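Local coordinates for protein DNA gyrase, B subunit, truncated (Myxococcus xanthus, PDB 3CWV) that probably takes part in the ATP-dependent breakage, passage and rejoining of double-stranded DNA, as a member of the type II topoisomerase GyrB family, at residues 30-35 / 167-172; 55-60 / 193-198; 222-227 / 242-247. All coordinates share one frame; numbering follows the deposited sequence.

Contact 1: 30-35 / 167-172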
ATOM      1  N   GLY A  30      -7.474 -15.272   3.200  1.00 24.83           N
ATOM      2  CA  GLY A  30      -7.757 -14.574   4.451  1.00 27.18           C
ATOM      3  C   GLY A  30      -6.568 -14.576   5.376  1.00 26.04           C
ATOM      4  O   GLY A  30      -6.304 -13.581   6.077  1.00 24.42           O
ATOM      5  N   LEU A  31      -5.852 -15.702   5.394  1.00 22.61           N
ATOM      6  CA  LEU A  31      -4.622 -15.815   6.179  1.00 24.38           C
ATOM      7  C   LEU A  31      -3.644 -14.724   5.798  1.00 24.52           C
ATOM      8  O   LEU A  31      -3.086 -14.076   6.669  1.00 21.91           O
ATOM      9  CB  LEU A  31      -3.927 -17.165   5.932  1.00 24.18           C
ATOM     10  CG  LEU A  31      -2.617 -17.349   6.697  1.00 25.73           C
ATOM     11  CD1 LEU A  31      -2.879 -17.544   8.204  1.00 30.19           C
ATOM     12  CD2 LEU A  31      -1.770 -18.515   6.108  1.00 28.07           C
ATOM     13  N   HIS A  32      -3.416 -14.545   4.491  1.00 20.68           N
ATOM     14  CA  HIS A  32      -2.477 -13.512   4.040  1.00 25.44           C
ATOM     15  C   HIS A  32      -3.012 -12.101   4.301  1.00 23.45           C
ATOM     16  O   HIS A  32      -2.252 -11.181   4.603  1.00 22.97           O
ATOM     17  CB  HIS A  32      -2.121 -13.712   2.576  1.00 22.49           C
ATOM     18  CG  HIS A  32      -1.261 -14.918   2.371  1.00 28.59           C
ATOM     19  ND1 HIS A  32       0.117 -14.863   2.382  1.00 34.85           N
ATOM     20  CD2 HIS A  32      -1.585 -16.227   2.290  1.00 26.53           C
ATOM     21  CE1 HIS A  32       0.605 -16.088   2.255  1.00 28.71           C
ATOM     22  NE2 HIS A  32      -0.410 -16.935   2.192  1.00 33.82           N
ATOM     23  N   HIS A  33      -4.323 -11.949   4.208  1.00 23.60           N
ATOM     24  CA  HIS A  33      -4.946 -10.654   4.554  1.00 23.48           C
ATOM     25  C   HIS A  33      -4.678 -10.151   5.954  1.00 23.85           C
ATOM     26  O   HIS A  33      -4.557  -8.956   6.170  1.00 20.61           O
ATOM     27  CB  HIS A  33      -6.418 -10.657   4.213  1.00 23.87           C
ATOM     28  CG  HIS A  33      -6.650 -10.317   2.777  1.00 34.01           C
ATOM     29  ND1 HIS A  33      -6.111 -11.066   1.751  1.00 40.90           N
ATOM     30  CD2 HIS A  33      -7.241  -9.250   2.195  1.00 42.07           C
ATOM     31  CE1 HIS A  33      -6.415 -10.503   0.594  1.00 43.10           C
ATOM     32  NE2 HIS A  33      -7.113  -9.407   0.836  1.00 44.37           N
ATOM     33  N   LEU A  34      -4.503 -11.059   6.900  1.00 22.08           N
ATOM     34  CA  LEU A  34      -4.137 -10.631   8.242  1.00 23.98           C
ATOM     35  C   LEU A  34      -2.844  -9.840   8.225  1.00 22.75           C
ATOM     36  O   LEU A  34      -2.692  -8.848   8.960  1.00 22.95           O
ATOM     37  CB  LEU A  34      -4.002 -11.846   9.173  1.00 24.31           C
ATOM     38  CG  LEU A  34      -5.207 -12.783   9.300  1.00 23.35           C
ATOM     39  CD1 LEU A  34      -4.824 -13.822  10.367  1.00 27.53           C
ATOM     40  CD2 LEU A  34      -6.495 -12.054   9.711  1.00 20.48           C
ATOM     41  N   VAL A  35      -1.898 -10.280   7.413  1.00 21.44           N
ATOM     42  CA  VAL A  35      -0.634  -9.563   7.245  1.00 20.57           C
ATOM     43  C   VAL A  35      -0.819  -8.272   6.459  1.00 21.84           C
ATOM     44  O   VAL A  35      -0.241  -7.230   6.825  1.00 20.43           O
ATOM     45  CB  VAL A  35       0.415 -10.423   6.491  1.00 22.60           C
ATOM     46  CG1 VAL A  35       1.734  -9.664   6.422  1.00 23.91           C
ATOM     47  CG2 VAL A  35       0.623 -11.736   7.240  1.00 23.02           C
ATOM     48  N   LEU A 167      -2.018 -22.503   7.448  1.00 33.08           N
ATOM     49  CA  LEU A 167      -1.277 -21.632   8.341  1.00 34.93           C
ATOM     50  C   LEU A 167       0.069 -21.198   7.772  1.00 34.84           C
ATOM     51  O   LEU A 167       0.773 -20.395   8.379  1.00 34.56           O
ATOM     52  CB  LEU A 167      -1.095 -22.287   9.722  1.00 34.68           C
ATOM     53  CG  LEU A 167      -2.358 -22.709  10.469  1.00 35.65           C
ATOM     54  CD1 LEU A 167      -1.996 -23.538  11.711  1.00 37.22           C
ATOM     55  CD2 LEU A 167      -3.258 -21.478  10.834  1.00 35.98           C
ATOM     56  N   ALA A 168       0.431 -21.709   6.605  1.00 33.35           N
ATOM     57  CA  ALA A 168       1.729 -21.393   6.045  1.00 32.86           C
ATOM     58  C   ALA A 168       1.695 -20.120   5.182  1.00 31.83           C
ATOM     59  O   ALA A 168       0.893 -19.998   4.280  1.00 31.21           O
ATOM     60  CB  ALA A 168       2.276 -22.602   5.254  1.00 34.79           C
ATOM     61  N   PHE A 169       2.546 -19.146   5.493  1.00 31.46           N
ATOM     62  CA  PHE A 169       2.643 -17.950   4.648  1.00 33.78           C
ATOM     63  C   PHE A 169       3.537 -18.154   3.445  1.00 33.93           C
ATOM     64  O   PHE A 169       4.583 -18.783   3.554  1.00 36.32           O
ATOM     65  CB  PHE A 169       3.163 -16.771   5.469  1.00 33.26           C
ATOM     66  CG  PHE A 169       2.199 -16.311   6.505  1.00 32.41           C
ATOM     67  CD1 PHE A 169       1.061 -15.583   6.138  1.00 31.18           C
ATOM     68  CD2 PHE A 169       2.396 -16.628   7.842  1.00 32.74           C
ATOM     69  CE1 PHE A 169       0.163 -15.155   7.105  1.00 29.51           C
ATOM     70  CE2 PHE A 169       1.491 -16.210   8.803  1.00 39.41           C
ATOM     71  CZ  PHE A 169       0.369 -15.471   8.431  1.00 33.27           C
ATOM     72  N   ASP A 170       3.118 -17.616   2.301  1.00 33.28           N
ATOM     73  CA  ASP A 170       3.911 -17.575   1.086  1.00 33.85           C
ATOM     74  C   ASP A 170       4.889 -16.393   1.255  1.00 33.58           C
ATOM     75  O   ASP A 170       4.490 -15.234   1.105  1.00 31.00           O
ATOM     76  CB  ASP A 170       2.969 -17.345  -0.099  1.00 33.38           C
ATOM     77  CG  ASP A 170       3.681 -17.367  -1.449  1.00 39.52           C
ATOM     78  OD1 ASP A 170       4.869 -16.993  -1.552  1.00 39.51           O
ATOM     79  OD2 ASP A 170       3.031 -17.770  -2.433  1.00 41.66           O
ATOM     80  N   ARG A 171       6.147 -16.686   1.592  1.00 32.83           N
ATOM     81  CA  ARG A 171       7.176 -15.648   1.777  1.00 35.15           C
ATOM     82  C   ARG A 171       7.366 -14.739   0.568  1.00 34.81           C
ATOM     83  O   ARG A 171       7.569 -13.520   0.715  1.00 32.91           O
ATOM     84  CB  ARG A 171       8.533 -16.254   2.129  1.00 36.46           C
ATOM     85  CG  ARG A 171       8.877 -16.240   3.582  1.00 41.44           C
ATOM     86  CD  ARG A 171       8.100 -17.277   4.309  1.00 50.87           C
ATOM     87  NE  ARG A 171       8.856 -17.805   5.439  1.00 60.52           N
ATOM     88  CZ  ARG A 171       8.397 -18.739   6.266  1.00 62.72           C
ATOM     89  NH1 ARG A 171       9.152 -19.160   7.277  1.00 62.25           N
ATOM     90  NH2 ARG A 171       7.181 -19.252   6.079  1.00 59.03           N
ATOM     91  N   ALA A 172       7.307 -15.336  -0.621  1.00 34.47           N
ATOM     92  CA  ALA A 172       7.473 -14.584  -1.867  1.00 32.70           C
ATOM     93  C   ALA A 172       6.405 -13.522  -2.065  1.00 31.00           C
ATOM     94  O   ALA A 172       6.710 -12.392  -2.491  1.00 29.23           O
ATOM     95  CB  ALA A 172       7.501 -15.540  -3.085  1.00 34.23           C
TER

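Contact 2: 55-60 / 193-198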
ATOM      1  N   VAL A  55       9.336  -2.936   9.389  1.00 24.60           N
ATOM      2  CA  VAL A  55       9.970  -4.259   9.300  1.00 24.01           C
ATOM      3  C   VAL A  55       8.926  -5.366   9.462  1.00 25.24           C
ATOM      4  O   VAL A  55       8.236  -5.429  10.474  1.00 25.11           O
ATOM      5  CB  VAL A  55      11.006  -4.453  10.393  1.00 26.37           C
ATOM      6  CG1 VAL A  55      11.777  -5.792  10.182  1.00 25.64           C
ATOM      7  CG2 VAL A  55      11.987  -3.271  10.385  1.00 27.67           C
ATOM      8  N   LEU A  56       8.842  -6.248   8.470  1.00 23.15           N
ATOM      9  CA  LEU A  56       7.955  -7.399   8.518  1.00 22.09           C
ATOM     10  C   LEU A  56       8.814  -8.654   8.707  1.00 25.24           C
ATOM     11  O   LEU A  56       9.806  -8.888   7.990  1.00 24.01           O
ATOM     12  CB  LEU A  56       7.118  -7.495   7.235  1.00 19.57           C
ATOM     13  CG  LEU A  56       6.205  -8.718   7.165  1.00 25.86           C
ATOM     14  CD1 LEU A  56       5.103  -8.564   8.238  1.00 20.91           C
ATOM     15  CD2 LEU A  56       5.568  -8.911   5.790  1.00 24.57           C
ATOM     16  N   GLU A  57       8.424  -9.473   9.662  1.00 25.68           N
ATOM     17  CA  GLU A  57       9.225 -10.636  10.016  1.00 30.11           C
ATOM     18  C   GLU A  57       8.329 -11.865  10.047  1.00 31.74           C
ATOM     19  O   GLU A  57       7.269 -11.871  10.686  1.00 28.46           O
ATOM     20  CB  GLU A  57       9.853 -10.376  11.376  1.00 30.65           C
ATOM     21  CG  GLU A  57      10.907 -11.304  11.828  1.00 43.11           C
ATOM     22  CD  GLU A  57      11.555 -10.773  13.099  1.00 51.38           C
ATOM     23  OE1 GLU A  57      11.191 -11.246  14.201  1.00 56.99           O
ATOM     24  OE2 GLU A  57      12.397  -9.852  12.991  1.00 52.05           O
ATOM     25  N   VAL A  58       8.742 -12.903   9.326  1.00 33.93           N
ATOM     26  CA  VAL A  58       8.038 -14.190   9.352  1.00 35.91           C
ATOM     27  C   VAL A  58       8.946 -15.204  10.059  1.00 36.93           C
ATOM     28  O   VAL A  58      10.135 -15.299   9.768  1.00 36.80           O
ATOM     29  CB  VAL A  58       7.668 -14.679   7.925  1.00 36.82           C
ATOM     30  CG1 VAL A  58       6.748 -15.894   7.985  1.00 39.69           C
ATOM     31  CG2 VAL A  58       6.997 -13.580   7.167  1.00 37.75           C
ATOM     32  N   GLY A  59       8.396 -15.909  11.027  1.00 37.79           N
ATOM     33  CA  GLY A  59       9.167 -16.895  11.760  1.00 42.37           C
ATOM     34  C   GLY A  59       8.800 -18.277  11.268  1.00 44.38           C
ATOM     35  O   GLY A  59       7.806 -18.448  10.548  1.00 43.59           O
ATOM     36  N   GLY A  60       9.599 -19.265  11.667  1.00 47.11           N
ATOM     37  CA  GLY A  60       9.333 -20.667  11.338  1.00 47.33           C
ATOM     38  C   GLY A  60       8.092 -21.216  12.013  1.00 47.89           C
ATOM     39  O   GLY A  60       7.502 -22.184  11.541  1.00 51.20           O
ATOM     40  N   ALA A 193      12.125  -9.693   6.834  1.00 28.74           N
ATOM     41  CA  ALA A 193      13.094 -10.539   7.518  1.00 31.80           C
ATOM     42  C   ALA A 193      12.613 -11.979   7.526  1.00 35.89           C
ATOM     43  O   ALA A 193      11.605 -12.325   8.150  1.00 33.38           O
ATOM     44  CB  ALA A 193      13.335 -10.058   8.933  1.00 31.33           C
ATOM     45  N   ASP A 194      13.335 -12.798   6.773  1.00 39.98           N
ATOM     46  CA  ASP A 194      13.092 -14.222   6.636  1.00 42.43           C
ATOM     47  C   ASP A 194      14.028 -14.901   7.644  1.00 44.06           C
ATOM     48  O   ASP A 194      15.158 -15.272   7.313  1.00 43.24           O
ATOM     49  CB  ASP A 194      13.466 -14.603   5.207  1.00 44.42           C
ATOM     50  CG  ASP A 194      12.891 -15.931   4.770  1.00 48.12           C
ATOM     51  OD1 ASP A 194      12.740 -16.840   5.614  1.00 45.72           O
ATOM     52  OD2 ASP A 194      12.607 -16.050   3.558  1.00 52.63           O
ATOM     53  N   LEU A 195      13.577 -15.014   8.889  1.00 44.37           N
ATOM     54  CA  LEU A 195      14.430 -15.483   9.991  1.00 45.96           C
ATOM     55  C   LEU A 195      15.077 -16.857   9.753  1.00 46.87           C
ATOM     56  O   LEU A 195      16.219 -17.110  10.155  1.00 46.79           O
ATOM     57  CB  LEU A 195      13.626 -15.512  11.290  1.00 47.03           C
ATOM     58  CG  LEU A 195      13.097 -14.150  11.751  1.00 48.64           C
ATOM     59  CD1 LEU A 195      12.479 -14.257  13.142  1.00 53.83           C
ATOM     60  CD2 LEU A 195      14.233 -13.120  11.736  1.00 48.76           C
ATOM     61  N   GLN A 196      14.323 -17.738   9.112  1.00 48.10           N
ATOM     62  CA  GLN A 196      14.808 -19.071   8.765  1.00 50.93           C
ATOM     63  C   GLN A 196      16.055 -19.011   7.869  1.00 48.89           C
ATOM     64  O   GLN A 196      17.074 -19.645   8.170  1.00 51.30           O
ATOM     65  CB  GLN A 196      13.690 -19.882   8.089  1.00 51.19           C
ATOM     66  CG  GLN A 196      12.595 -20.328   9.026  1.00 55.26           C
ATOM     67  CD  GLN A 196      11.962 -21.630   8.586  1.00 64.36           C
ATOM     68  OE1 GLN A 196      11.091 -21.651   7.713  1.00 66.06           O
ATOM     69  NE2 GLN A 196      12.401 -22.736   9.194  1.00 67.65           N
ATOM     70  N   ARG A 197      15.976 -18.238   6.786  1.00 45.12           N
ATOM     71  CA  ARG A 197      17.061 -18.142   5.821  1.00 43.01           C
ATOM     72  C   ARG A 197      18.253 -17.299   6.282  1.00 41.26           C
ATOM     73  O   ARG A 197      19.244 -17.186   5.568  1.00 42.45           O
ATOM     74  CB  ARG A 197      16.542 -17.563   4.498  1.00 44.31           C
ATOM     75  CG  ARG A 197      15.443 -18.367   3.836  1.00 46.71           C
ATOM     76  CD  ARG A 197      15.096 -17.780   2.475  1.00 53.77           C
ATOM     77  NE  ARG A 197      16.265 -17.629   1.614  1.00 61.11           N
ATOM     78  CZ  ARG A 197      16.660 -18.533   0.720  1.00 64.33           C
ATOM     79  NH1 ARG A 197      15.973 -19.662   0.568  1.00 65.83           N
ATOM     80  NH2 ARG A 197      17.742 -18.310  -0.024  1.00 62.02           N
ATOM     81  N   GLY A 198      18.148 -16.667   7.442  1.00 39.34           N
ATOM     82  CA  GLY A 198      19.152 -15.697   7.859  1.00 37.34           C
ATOM     83  C   GLY A 198      19.263 -14.567   6.845  1.00 39.03           C
ATOM     84  O   GLY A 198      20.342 -13.991   6.646  1.00 39.24           O
TER
HETATM   85  O   HOH W   1      11.185 -17.453   8.000  1.00 43.46           O

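Contact 3: 222-227 / 242-247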
ATOM      1  N   GLN A 222      14.081  -1.107 -23.176  1.00 45.05           N
ATOM      2  CA  GLN A 222      13.479   0.195 -22.895  1.00 44.31           C
ATOM      3  C   GLN A 222      13.713   1.205 -24.029  1.00 44.62           C
ATOM      4  O   GLN A 222      14.843   1.367 -24.493  1.00 43.30           O
ATOM      5  CB  GLN A 222      14.012   0.744 -21.563  1.00 42.51           C
ATOM      6  CG  GLN A 222      13.501  -0.011 -20.333  1.00 44.81           C
ATOM      7  CD  GLN A 222      14.288   0.274 -19.075  1.00 45.95           C
ATOM      8  OE1 GLN A 222      15.367   0.872 -19.121  1.00 48.58           O
ATOM      9  NE2 GLN A 222      13.752  -0.158 -17.928  1.00 47.81           N
ATOM     10  N   LEU A 223      12.648   1.895 -24.448  1.00 42.13           N
ATOM     11  CA  LEU A 223      12.725   2.870 -25.542  1.00 42.29           C
ATOM     12  C   LEU A 223      13.221   4.240 -25.098  1.00 41.53           C
ATOM     13  O   LEU A 223      13.448   5.131 -25.919  1.00 44.20           O
ATOM     14  CB  LEU A 223      11.366   3.011 -26.242  1.00 41.33           C
ATOM     15  CG  LEU A 223      10.854   1.778 -26.981  1.00 41.15           C
ATOM     16  CD1 LEU A 223       9.517   2.086 -27.632  1.00 41.88           C
ATOM     17  CD2 LEU A 223      11.856   1.316 -28.023  1.00 47.99           C
ATOM     18  N   HIS A 224      13.359   4.410 -23.792  1.00 39.56           N
ATOM     19  CA  HIS A 224      13.889   5.627 -23.214  1.00 37.20           C
ATOM     20  C   HIS A 224      14.486   5.250 -21.853  1.00 40.12           C
ATOM     21  O   HIS A 224      14.015   4.302 -21.224  1.00 38.20           O
ATOM     22  CB  HIS A 224      12.793   6.705 -23.110  1.00 38.39           C
ATOM     23  CG  HIS A 224      11.508   6.227 -22.492  1.00 33.49           C
ATOM     24  ND1 HIS A 224      11.150   6.535 -21.198  1.00 33.76           N
ATOM     25  CD2 HIS A 224      10.488   5.496 -23.000  1.00 33.93           C
ATOM     26  CE1 HIS A 224       9.970   6.002 -20.929  1.00 31.10           C
ATOM     27  NE2 HIS A 224       9.546   5.365 -22.007  1.00 31.63           N
ATOM     28  N   PRO A 225      15.553   5.952 -21.424  1.00 41.05           N
ATOM     29  CA  PRO A 225      16.321   5.557 -20.246  1.00 42.04           C
ATOM     30  C   PRO A 225      15.716   5.938 -18.899  1.00 42.16           C
ATOM     31  O   PRO A 225      16.217   5.484 -17.864  1.00 41.81           O
ATOM     32  CB  PRO A 225      17.645   6.308 -20.436  1.00 41.81           C
ATOM     33  CG  PRO A 225      17.251   7.543 -21.171  1.00 41.65           C
ATOM     34  CD  PRO A 225      16.137   7.144 -22.080  1.00 41.99           C
ATOM     35  N   GLU A 226      14.686   6.783 -18.905  1.00 41.64           N
ATOM     36  CA  GLU A 226      14.053   7.202 -17.657  1.00 43.11           C
ATOM     37  C   GLU A 226      12.538   7.218 -17.845  1.00 42.06           C
ATOM     38  O   GLU A 226      12.039   7.677 -18.888  1.00 39.70           O
ATOM     39  CB  GLU A 226      14.586   8.578 -17.230  1.00 45.23           C
ATOM     40  CG  GLU A 226      14.781   8.749 -15.730  1.00 53.42           C
ATOM     41  CD  GLU A 226      15.802   7.783 -15.134  1.00 61.28           C
ATOM     42  OE1 GLU A 226      16.894   7.599 -15.723  1.00 65.18           O
ATOM     43  OE2 GLU A 226      15.515   7.211 -14.064  1.00 65.46           O
ATOM     44  N   PRO A 227      11.789   6.676 -16.857  1.00 39.96           N
ATOM     45  CA  PRO A 227      10.342   6.682 -17.025  1.00 37.08           C
ATOM     46  C   PRO A 227       9.799   8.099 -17.061  1.00 33.40           C
ATOM     47  O   PRO A 227      10.418   9.030 -16.511  1.00 32.48           O
ATOM     48  CB  PRO A 227       9.840   5.923 -15.776  1.00 37.96           C
ATOM     49  CG  PRO A 227      11.009   5.065 -15.367  1.00 37.65           C
ATOM     50  CD  PRO A 227      12.186   6.000 -15.606  1.00 39.82           C
ATOM     51  N   ALA A 242       3.846   6.795 -13.275  1.00 30.02           N
ATOM     52  CA  ALA A 242       5.075   6.496 -14.046  1.00 32.53           C
ATOM     53  C   ALA A 242       4.704   5.746 -15.316  1.00 31.95           C
ATOM     54  O   ALA A 242       3.873   4.844 -15.277  1.00 31.20           O
ATOM     55  CB  ALA A 242       6.048   5.670 -13.227  1.00 31.85           C
ATOM     56  N   LEU A 243       5.336   6.103 -16.438  1.00 30.13           N
ATOM     57  CA  LEU A 243       5.105   5.396 -17.698  1.00 28.93           C
ATOM     58  C   LEU A 243       6.446   5.022 -18.349  1.00 30.52           C
ATOM     59  O   LEU A 243       7.363   5.835 -18.419  1.00 32.95           O
ATOM     60  CB  LEU A 243       4.271   6.245 -18.677  1.00 27.84           C
ATOM     61  CG  LEU A 243       2.878   6.714 -18.217  1.00 31.51           C
ATOM     62  CD1 LEU A 243       2.967   8.122 -17.640  1.00 36.56           C
ATOM     63  CD2 LEU A 243       1.921   6.718 -19.401  1.00 40.58           C
ATOM     64  N   GLN A 244       6.529   3.803 -18.851  1.00 31.20           N
ATOM     65  CA  GLN A 244       7.772   3.295 -19.409  1.00 35.18           C
ATOM     66  C   GLN A 244       7.452   2.393 -20.589  1.00 35.40           C
ATOM     67  O   GLN A 244       6.808   1.355 -20.419  1.00 35.69           O
ATOM     68  CB  GLN A 244       8.564   2.506 -18.345  1.00 34.64           C
ATOM     69  CG  GLN A 244       9.845   1.855 -18.892  1.00 35.11           C
ATOM     70  CD  GLN A 244      10.862   2.895 -19.306  1.00 35.62           C
ATOM     71  OE1 GLN A 244      11.338   3.658 -18.481  1.00 36.05           O
ATOM     72  NE2 GLN A 244      11.169   2.953 -20.599  1.00 37.43           N
ATOM     73  N   TRP A 245       7.898   2.808 -21.778  1.00 36.09           N
ATOM     74  CA  TRP A 245       7.726   2.046 -22.998  1.00 36.92           C
ATOM     75  C   TRP A 245       8.967   1.228 -23.293  1.00 38.90           C
ATOM     76  O   TRP A 245      10.089   1.683 -23.081  1.00 39.46           O
ATOM     77  CB  TRP A 245       7.443   2.964 -24.183  1.00 36.30           C
ATOM     78  CG  TRP A 245       6.035   3.457 -24.259  1.00 33.71           C
ATOM     79  CD1 TRP A 245       4.976   2.834 -24.854  1.00 35.71           C
ATOM     80  CD2 TRP A 245       5.535   4.689 -23.743  1.00 33.22           C
ATOM     81  NE1 TRP A 245       3.850   3.608 -24.751  1.00 33.36           N
ATOM     82  CE2 TRP A 245       4.164   4.751 -24.061  1.00 33.55           C
ATOM     83  CE3 TRP A 245       6.111   5.747 -23.035  1.00 33.93           C
ATOM     84  CZ2 TRP A 245       3.359   5.825 -23.696  1.00 32.11           C
ATOM     85  CZ3 TRP A 245       5.307   6.819 -22.676  1.00 33.58           C
ATOM     86  CH2 TRP A 245       3.947   6.843 -23.006  1.00 36.05           C
ATOM     87  N   CYS A 246       8.735   0.012 -23.771  1.00 41.85           N
ATOM     88  CA  CYS A 246       9.775  -0.921 -24.155  1.00 44.92           C
ATOM     89  C   CYS A 246       9.371  -1.450 -25.522  1.00 48.34           C
ATOM     90  O   CYS A 246       8.222  -1.294 -25.927  1.00 48.43           O
ATOM     91  CB  CYS A 246       9.873  -2.067 -23.151  1.00 43.58           C
ATOM     92  SG  CYS A 246      10.302  -1.548 -21.469  1.00 40.99           S
ATOM     93  N   GLU A 247      10.295  -2.071 -26.245  1.00 52.81           N
ATOM     94  CA  GLU A 247       9.925  -2.573 -27.562  1.00 57.64           C
ATOM     95  C   GLU A 247       9.512  -4.036 -27.535  1.00 59.50           C
ATOM     96  O   GLU A 247      10.226  -4.916 -28.020  1.00 62.10           O
ATOM     97  CB  GLU A 247      10.990  -2.277 -28.623  1.00 58.28           C
ATOM     98  CG  GLU A 247      12.398  -2.643 -28.250  1.00 61.53           C
ATOM     99  CD  GLU A 247      13.222  -3.023 -29.470  1.00 69.41           C
ATOM    100  OE1 GLU A 247      14.194  -3.810 -29.323  1.00 68.18           O
ATOM    101  OE2 GLU A 247      12.878  -2.539 -30.577  1.00 69.35           O
TER

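Contact 1: 30-35 / 167-172
Leu31 and His32, near the start of helix 28-47, face an extended run of chain that turns into helix 171-184; the backbones stay well apart, 6.8 Å from His32 CA to Phe169 CA, and no hydrogen bond joins them, so side chains fill the interval. Leu31 CD2 lies over one face of the Phe169 ring, 4.2 Å from the ring centroid in a CH-pi contact, while Leu31 CG meets the rim at Phe169 CE1 (3.6 Å). Having CG opposite the backbone N (chi1 179°) sends the leucine branch out from the helix to the ring. Val35, one turn on, sets CG2 against the same CE1 of Phe169 at 3.5 Å. The phenyl edge in turn points at the His32 ring face, a T-shaped pair with planes 87° apart. With an alanine at Leu31 the methyl over the phenyl face would be gone, which is likely to open a gap there and leave the Phe169 ring freer to shift. Asp170 is the N-cap of the helix that follows, its OD1 accepting from Arg173 N. Around this cluster, Pro159 of strand 151-159, Ile64 of strand 64-70 and Leu174 of helix 171-184 also touch Phe169, joining helix layer to sheet.

Contact 2: 55-60 / 193-198
A water molecule ties Val58 to Asp194 and Gln196 where two parallel strands end: it donates to Val58 O at 3.0 Å and to Asp194 OD1 at 2.9 Å, and weakly accepts from Gln196 N. It bridges the chains just where they stop bonding directly, since Val58 O and Leu195 N have drawn too far apart for the next rung of the ladder.

Before that point the pairing is regular. Ala193 binds through both its backbone groups to the residues flanking Glu57: its N donates to Leu56 O at 2.7 Å with an angle of 170° at the hydrogen, and its O accepts from Val58 N at 3.1 Å. Glu57 CA adds a CA-H...O contact of 3.5 Å to that same Ala193 O. The small methyl of Ala193 suits its place, for it shares a sheet face with Glu57, whose CG lies beside it.

Glu57 holds CG opposite the backbone N (chi1 -169°) and extends from there, crossing Leu195 at about a right angle. Both CG and the carboxylate end lie against the leucine: Glu57 CG is 3.6 Å from Leu195 CG, and a leucine methyl, CD1, comes within 3.4 Å of Glu57 OE1. On the other face, Val58 and Asp194 both touch Arg171 of helix 171-184, and Val58 also packs on Ile64. Farther along, Gly60 presents its bare CA to the extended chain of Gln196.

The chemistry thus divides by position: backbone bonds fix the register of the parallel pair, and water replaces them as the strands part. Leu195 packs along CG and the carboxylate of Glu57, a van der Waals contact that gives the charge no partner; a long, weak ion pair runs from that carboxylate to Arg154.

Contact 3: 222-227 / 242-247
The transducer domain of the GyrB family, with its ribosomal S5-like fold, supplies this contact: a loop leading into strand 228-234 folds back over the end of strand 237-245, its hairpin partner. Within it, His224 and Gln244 pack flat on each other, ring and amide planes 22° apart, with Gln244 NE2 over one face of the imidazole, toward its rim. The bend in the glutamine beyond CG (chi2 66°) brings the amide there. NE2 of Gln244 then donates twice, to His224 O in the loop at 3.2 Å and to Trp245 O in its own strand at 3.0 Å. Trp245 O also accepts from Leu223 N at 2.9 Å, the two donors arriving from opposite faces of the carbonyl plane.

The imidazole uses both nitrogens. NE2 of His224 accepts from Trp245 N at 3.1 Å in a nearly straight bond, though the donor is tilted from the ring plane, while ND1 donates to Glu226 O at 2.7 Å. One donor and one acceptor are consistent with a neutral ring protonated on ND1, and suit a histidine, which can hold the loop through ND1 and the strand through NE2. His347 meets the same ring edge-to-face.

Leu223 makes the apolar flank, laying CD2 on Glu247 CB at 3.7 Å and turning CD1 to Trp245 CB. The Gln222 amide stacks on that of Gln244 and bonds through NE2 to Thr217. At the far end of the loop the rigid ring of Pro227 rests against the glutamine amide, Pro227 CG lying 3.4 Å from Gln244 OE1.

Overall arrangement
Contacts 1 and 2 adjoin, their centres 13 Å apart, and their segments alternate along the chain: helix 28-47 leads to strand 53-58, and helix 171-184 to strand 189-194. Two helix-strand units far apart in the chain are therefore joined twice, once where helix 28-47 meets the loop leading into helix 171-184, and once in the eight-stranded mixed sheet. Arg171 touches Val58, Gly59, Asp194 and Gln196 and so links the two. Contact 3 comes later in the chain, its centre about 34 Å from that of contact 1 and 35 Å from that of contact 2, in a separate five-stranded sheet. By family, contacts 1 and 2 probably hold together the GHKL-type ATPase domain, while contact 3 lies in the transducer domain.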